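Local structure of iron-regulated outer membrane protein (Neisseria meningitidis, 4B7O) at residues L268-R279 / P302-L313. The protein is a TonB-dependent transporter of the meningococcal outer membrane that takes up iron, probably in siderophore-bound form. Residues are numbered along the deposited sequence; the frame is centred on the assembly and turned at random.
Sequences LSHMEDQHRGIR and PYRETTQSNTNL. Unlike the reference sequence in segment 268-279: Glu272 (reference Lys). Unlike the reference sequence in segment 302-313: Pro302 (reference Ser).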
loop_
_atom_site.group_PDB
_atom_site.type_symbol
_atom_site.label_atom_id
_atom_site.label_comp_id
_atom_site.label_asym_id
_atom_site.label_seq_id
_atom_site.Cartn_x
_atom_site.Cartn_y
_atom_site.Cartn_z
ATOM N N LEU A 268 3.477 18.151 14.189
ATOM C CA LEU A 268 3.415 18.696 12.857
ATOM C C LEU A 268 4.505 18.082 12.031
ATOM O O LEU A 268 5.688 18.058 12.429
ATOM C CB LEU A 268 3.641 20.202 12.900
ATOM C CG LEU A 268 3.606 20.819 11.501
ATOM C CD1 LEU A 268 2.217 20.688 10.933
ATOM C CD2 LEU A 268 3.931 22.290 11.588
ATOM N N SER A 269 4.156 17.606 10.858
ATOM C CA SER A 269 5.178 17.003 10.157
ATOM C C SER A 269 5.138 17.234 8.667
ATOM O O SER A 269 4.031 17.331 8.025
ATOM C CB SER A 269 5.135 15.493 10.475
ATOM O OG SER A 269 4.142 14.901 9.686
ATOM N N HIS A 270 6.354 17.209 8.114
ATOM C CA HIS A 270 6.509 17.232 6.655
ATOM C C HIS A 270 7.404 16.195 6.060
ATOM O O HIS A 270 8.542 15.996 6.482
ATOM C CB HIS A 270 6.899 18.605 6.136
ATOM C CG HIS A 270 6.938 18.643 4.668
ATOM N ND1 HIS A 270 5.814 18.734 3.917
ATOM C CD2 HIS A 270 8.004 18.493 3.777
ATOM C CE1 HIS A 270 6.141 18.677 2.629
ATOM N NE2 HIS A 270 7.494 18.534 2.544
ATOM N N MET A 271 6.898 15.535 5.038
ATOM C CA MET A 271 7.612 14.426 4.463
ATOM C C MET A 271 7.629 14.483 2.931
ATOM O O MET A 271 6.585 14.765 2.337
ATOM C CB MET A 271 6.938 13.142 4.923
ATOM C CG MET A 271 7.153 11.949 4.044
ATOM S SD MET A 271 6.413 10.524 4.905
ATOM C CE MET A 271 5.586 9.777 3.478
ATOM N N GLU A 272 8.785 14.176 2.318
ATOM C CA GLU A 272 8.862 13.936 0.874
ATOM C C GLU A 272 9.555 12.649 0.540
ATOM O O GLU A 272 10.568 12.320 1.162
ATOM C CB GLU A 272 9.669 15.005 0.170
ATOM C CG GLU A 272 9.044 16.371 0.311
ATOM C CD GLU A 272 9.047 17.182 -0.977
ATOM O OE1 GLU A 272 9.998 17.053 -1.831
ATOM O OE2 GLU A 272 8.074 17.968 -1.088
ATOM N N ASP A 273 9.062 11.971 -0.481
ATOM C CA ASP A 273 9.608 10.714 -0.937
ATOM C C ASP A 273 9.664 10.853 -2.454
ATOM O O ASP A 273 8.640 11.060 -3.093
ATOM C CB ASP A 273 8.658 9.594 -0.547
ATOM C CG ASP A 273 9.298 8.221 -0.604
ATOM O OD1 ASP A 273 10.196 7.955 -1.429
ATOM O OD2 ASP A 273 8.882 7.367 0.196
ATOM N N GLN A 274 10.839 10.753 -3.034
ATOM C CA GLN A 274 10.974 11.077 -4.429
ATOM C C GLN A 274 11.789 10.068 -5.209
ATOM O O GLN A 274 12.842 9.654 -4.747
ATOM C CB GLN A 274 11.589 12.443 -4.581
ATOM C CG GLN A 274 11.791 12.815 -6.033
ATOM C CD GLN A 274 12.127 14.290 -6.177
ATOM O OE1 GLN A 274 13.267 14.680 -6.059
ATOM N NE2 GLN A 274 11.137 15.094 -6.426
ATOM N N HIS A 275 11.266 9.608 -6.333
ATOM C CA HIS A 275 12.012 8.724 -7.223
ATOM C C HIS A 275 12.398 9.482 -8.462
ATOM O O HIS A 275 11.552 10.142 -9.057
ATOM C CB HIS A 275 11.145 7.579 -7.712
ATOM C CG HIS A 275 10.645 6.703 -6.622
ATOM N ND1 HIS A 275 9.951 5.598 -6.871
ATOM C CD2 HIS A 275 10.760 6.798 -5.234
ATOM C CE1 HIS A 275 9.630 5.005 -5.730
ATOM N NE2 HIS A 275 10.120 5.740 -4.724
ATOM N N ARG A 276 13.656 9.362 -8.885
ATOM C CA ARG A 276 14.065 9.985 -10.128
ATOM C C ARG A 276 14.934 9.073 -10.975
ATOM O O ARG A 276 15.769 8.339 -10.473
ATOM C CB ARG A 276 14.698 11.351 -9.877
ATOM C CG ARG A 276 15.853 11.335 -8.925
ATOM C CD ARG A 276 15.696 12.355 -7.818
ATOM N NE ARG A 276 16.463 13.542 -8.154
ATOM C CZ ARG A 276 16.429 14.675 -7.465
ATOM N NH1 ARG A 276 15.701 14.771 -6.359
ATOM N NH2 ARG A 276 17.152 15.704 -7.873
ATOM N N GLY A 277 14.707 9.086 -12.271
ATOM C CA GLY A 277 15.539 8.336 -13.186
ATOM C C GLY A 277 14.970 8.275 -14.583
ATOM O O GLY A 277 13.988 8.944 -14.883
ATOM N N ILE A 278 15.619 7.494 -15.448
ATOM C CA ILE A 278 15.176 7.294 -16.810
ATOM C C ILE A 278 14.230 6.096 -16.775
ATOM O O ILE A 278 14.654 4.984 -16.574
ATOM C CB ILE A 278 16.393 7.008 -17.761
ATOM C CG1 ILE A 278 17.483 8.088 -17.632
ATOM C CG2 ILE A 278 15.969 6.843 -19.215
ATOM C CD1 ILE A 278 16.913 9.427 -17.264
ATOM N N ARG A 279 12.954 6.362 -17.020
ATOM C CA ARG A 279 11.883 5.422 -16.806
ATOM C C ARG A 279 10.962 5.361 -18.008
ATOM O O ARG A 279 10.583 6.417 -18.535
ATOM C CB ARG A 279 11.057 5.825 -15.571
ATOM C CG ARG A 279 11.845 5.845 -14.271
ATOM C CD ARG A 279 12.097 4.442 -13.732
ATOM N NE ARG A 279 10.953 3.927 -12.990
ATOM C CZ ARG A 279 10.846 2.673 -12.562
ATOM N NH1 ARG A 279 11.807 1.791 -12.783
ATOM N NH2 ARG A 279 9.766 2.297 -11.899
ATOM N N PRO A 302 13.240 9.170 -21.305
ATOM C CA PRO A 302 13.097 10.525 -20.697
ATOM C C PRO A 302 13.293 10.459 -19.201
ATOM O O PRO A 302 13.034 9.421 -18.588
ATOM C CB PRO A 302 11.640 10.925 -21.020
ATOM C CG PRO A 302 10.936 9.612 -21.093
ATOM C CD PRO A 302 11.941 8.689 -21.802
ATOM N N TYR A 303 13.746 11.557 -18.616
ATOM C CA TYR A 303 14.011 11.613 -17.203
ATOM C C TYR A 303 12.676 11.912 -16.488
ATOM O O TYR A 303 11.935 12.775 -16.926
ATOM C CB TYR A 303 15.015 12.734 -16.952
ATOM C CG TYR A 303 15.215 13.066 -15.495
ATOM C CD1 TYR A 303 15.980 12.228 -14.655
ATOM C CD2 TYR A 303 14.642 14.194 -14.955
ATOM C CE1 TYR A 303 16.172 12.542 -13.302
ATOM C CE2 TYR A 303 14.820 14.514 -13.610
ATOM C CZ TYR A 303 15.577 13.687 -12.797
ATOM O OH TYR A 303 15.717 14.026 -11.462
ATOM N N ARG A 304 12.386 11.192 -15.408
ATOM C CA ARG A 304 11.130 11.361 -14.709
ATOM C C ARG A 304 11.359 11.617 -13.235
ATOM O O ARG A 304 12.320 11.121 -12.686
ATOM C CB ARG A 304 10.282 10.107 -14.878
ATOM C CG ARG A 304 8.903 10.211 -14.202
ATOM C CD ARG A 304 8.030 9.049 -14.600
ATOM N NE ARG A 304 7.985 8.932 -16.050
ATOM C CZ ARG A 304 7.812 7.794 -16.718
ATOM N NH1 ARG A 304 7.629 6.655 -16.070
ATOM N NH2 ARG A 304 7.854 7.796 -18.041
ATOM N N GLU A 305 10.489 12.382 -12.584
ATOM C CA GLU A 305 10.514 12.450 -11.130
ATOM C C GLU A 305 9.128 12.265 -10.571
ATOM O O GLU A 305 8.224 13.044 -10.878
ATOM C CB GLU A 305 11.063 13.768 -10.629
ATOM C CG GLU A 305 12.550 13.995 -10.874
ATOM C CD GLU A 305 12.999 15.389 -10.437
ATOM O OE1 GLU A 305 12.115 16.193 -10.106
ATOM O OE2 GLU A 305 14.226 15.677 -10.408
ATOM N N THR A 306 8.984 11.237 -9.738
ATOM C CA THR A 306 7.743 10.935 -9.055
ATOM C C THR A 306 7.881 11.165 -7.539
ATOM O O THR A 306 8.776 10.628 -6.870
ATOM C CB THR A 306 7.279 9.510 -9.372
ATOM O OG1 THR A 306 7.360 9.322 -10.783
ATOM C CG2 THR A 306 5.800 9.324 -8.953
ATOM N N THR A 307 6.980 11.967 -7.006
ATOM C CA THR A 307 7.107 12.457 -5.649
ATOM C C THR A 307 5.802 12.290 -4.879
ATOM O O THR A 307 4.735 12.542 -5.409
ATOM C CB THR A 307 7.462 13.944 -5.668
ATOM O OG1 THR A 307 8.578 14.129 -6.551
ATOM C CG2 THR A 307 7.808 14.431 -4.267
ATOM N N GLN A 308 5.905 11.844 -3.638
ATOM C CA GLN A 308 4.790 11.857 -2.713
ATOM C C GLN A 308 5.213 12.750 -1.572
ATOM O O GLN A 308 6.306 12.575 -1.007
ATOM C CB GLN A 308 4.507 10.438 -2.198
ATOM C CG GLN A 308 3.219 10.332 -1.381
ATOM C CD GLN A 308 2.823 8.893 -1.074
ATOM O OE1 GLN A 308 2.001 8.309 -1.767
ATOM N NE2 GLN A 308 3.442 8.304 -0.049
ATOM N N SER A 309 4.364 13.699 -1.221
ATOM C CA SER A 309 4.634 14.641 -0.131
ATOM C C SER A 309 3.494 14.652 0.814
ATOM O O SER A 309 2.360 14.507 0.405
ATOM C CB SER A 309 4.772 16.066 -0.660
ATOM O OG SER A 309 6.078 16.154 -1.146
ATOM N N ASN A 310 3.787 14.907 2.074
ATOM C CA ASN A 310 2.770 14.871 3.104
ATOM C C ASN A 310 3.010 15.949 4.144
ATOM O O ASN A 310 4.077 15.988 4.769
ATOM C CB ASN A 310 2.803 13.489 3.777
ATOM C CG ASN A 310 1.501 13.153 4.475
ATOM O OD1 ASN A 310 0.478 13.843 4.290
ATOM N ND2 ASN A 310 1.513 12.079 5.279
ATOM N N THR A 311 2.033 16.812 4.357
ATOM C CA THR A 311 2.080 17.701 5.503
ATOM C C THR A 311 0.992 17.328 6.488
ATOM O O THR A 311 -0.204 17.286 6.153
ATOM C CB THR A 311 1.877 19.159 5.058
ATOM O OG1 THR A 311 2.823 19.400 4.032
ATOM C CG2 THR A 311 2.147 20.101 6.183
ATOM N N ASN A 312 1.387 17.041 7.708
ATOM C CA ASN A 312 0.441 16.377 8.594
ATOM C C ASN A 312 0.431 17.051 9.909
ATOM O O ASN A 312 1.503 17.344 10.493
ATOM C CB ASN A 312 0.760 14.892 8.795
ATOM C CG ASN A 312 -0.476 14.100 9.338
ATOM O OD1 ASN A 312 -1.288 13.568 8.586
ATOM N ND2 ASN A 312 -0.627 14.073 10.626
ATOM N N LEU A 313 -0.781 17.298 10.388
ATOM C CA LEU A 313 -0.922 17.757 11.737
ATOM C C LEU A 313 -1.739 16.770 12.506
ATOM O O LEU A 313 -2.826 16.435 12.082
ATOM C CB LEU A 313 -1.625 19.097 11.724
ATOM C CG LEU A 313 -1.789 19.845 13.042
ATOM C CD1 LEU A 313 -0.455 20.283 13.630
ATOM C CD2 LEU A 313 -2.612 21.086 12.757
HETATM O O HOH W 1 4.396 14.319 7.236
#
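Tyr303 lies alongside Arg276 where strand 303-313 begins its antiparallel pairing with strand 268-276. Its hydroxyl OH approaches Arg276 CB to 3.3 Å, while CD1 of Ile278 sits at the ring edge. Arg304 faces the barrel interior; it draws its guanidinium over Arg279, whose CB lies against one face 3.6 Å from Arg304 NH1. Glu283 forms salt bridges with both arginines, so the two like charges share one anion; Arg279 also donates to Asn101 O of the plug. On the same side of the sheet as Tyr303, the extended chain of Glu305 runs beside Arg276. Tyr303 OH approaches Glu305 OE2 as a hydrogen-bond donor, though the modelled separation is doubtfully short, and OE2 stands over a face of the Arg276 guanidinium, 3.8 Å from NE, a long salt bridge in which no N-H points at the oxygen. Polar pairs then recur at every second residue. Thr307 OG1 receives Gln274 NE2 at 2.7 Å, almost straight (176°) and in the amide plane. Gln308, on the inner face, touches Phe137 of the plug. Ser309 OG donates to Glu272 OE2 at 2.7 Å; the bend of Glu272 at chi2 (-137°) turns the carboxylate so that the hydroxyl meets OE2 from above its plane. Asn310 O accepts both Met271 N and a water also held by Ser269 OG. Thr311 OG1 hydrogen-bonds His270 ND1 at 3.1 Å, lying at the ring edge in its plane. Asn312 exchanges two backbone bonds with Ser269. Leu313 faces Leu268, their CD1 atoms 3.8 Å apart, and both strands continue beyond this pair. Unbroken alternation of hydrogen-bonded and non-hydrogen-bonded pairs, one face turned to the plug, the other bearing cross-strand polar pairs and the Leu268-Leu313 pair, exemplifies neighbouring strands in the antiparallel beta-barrel wall of a TonB-dependent transporter.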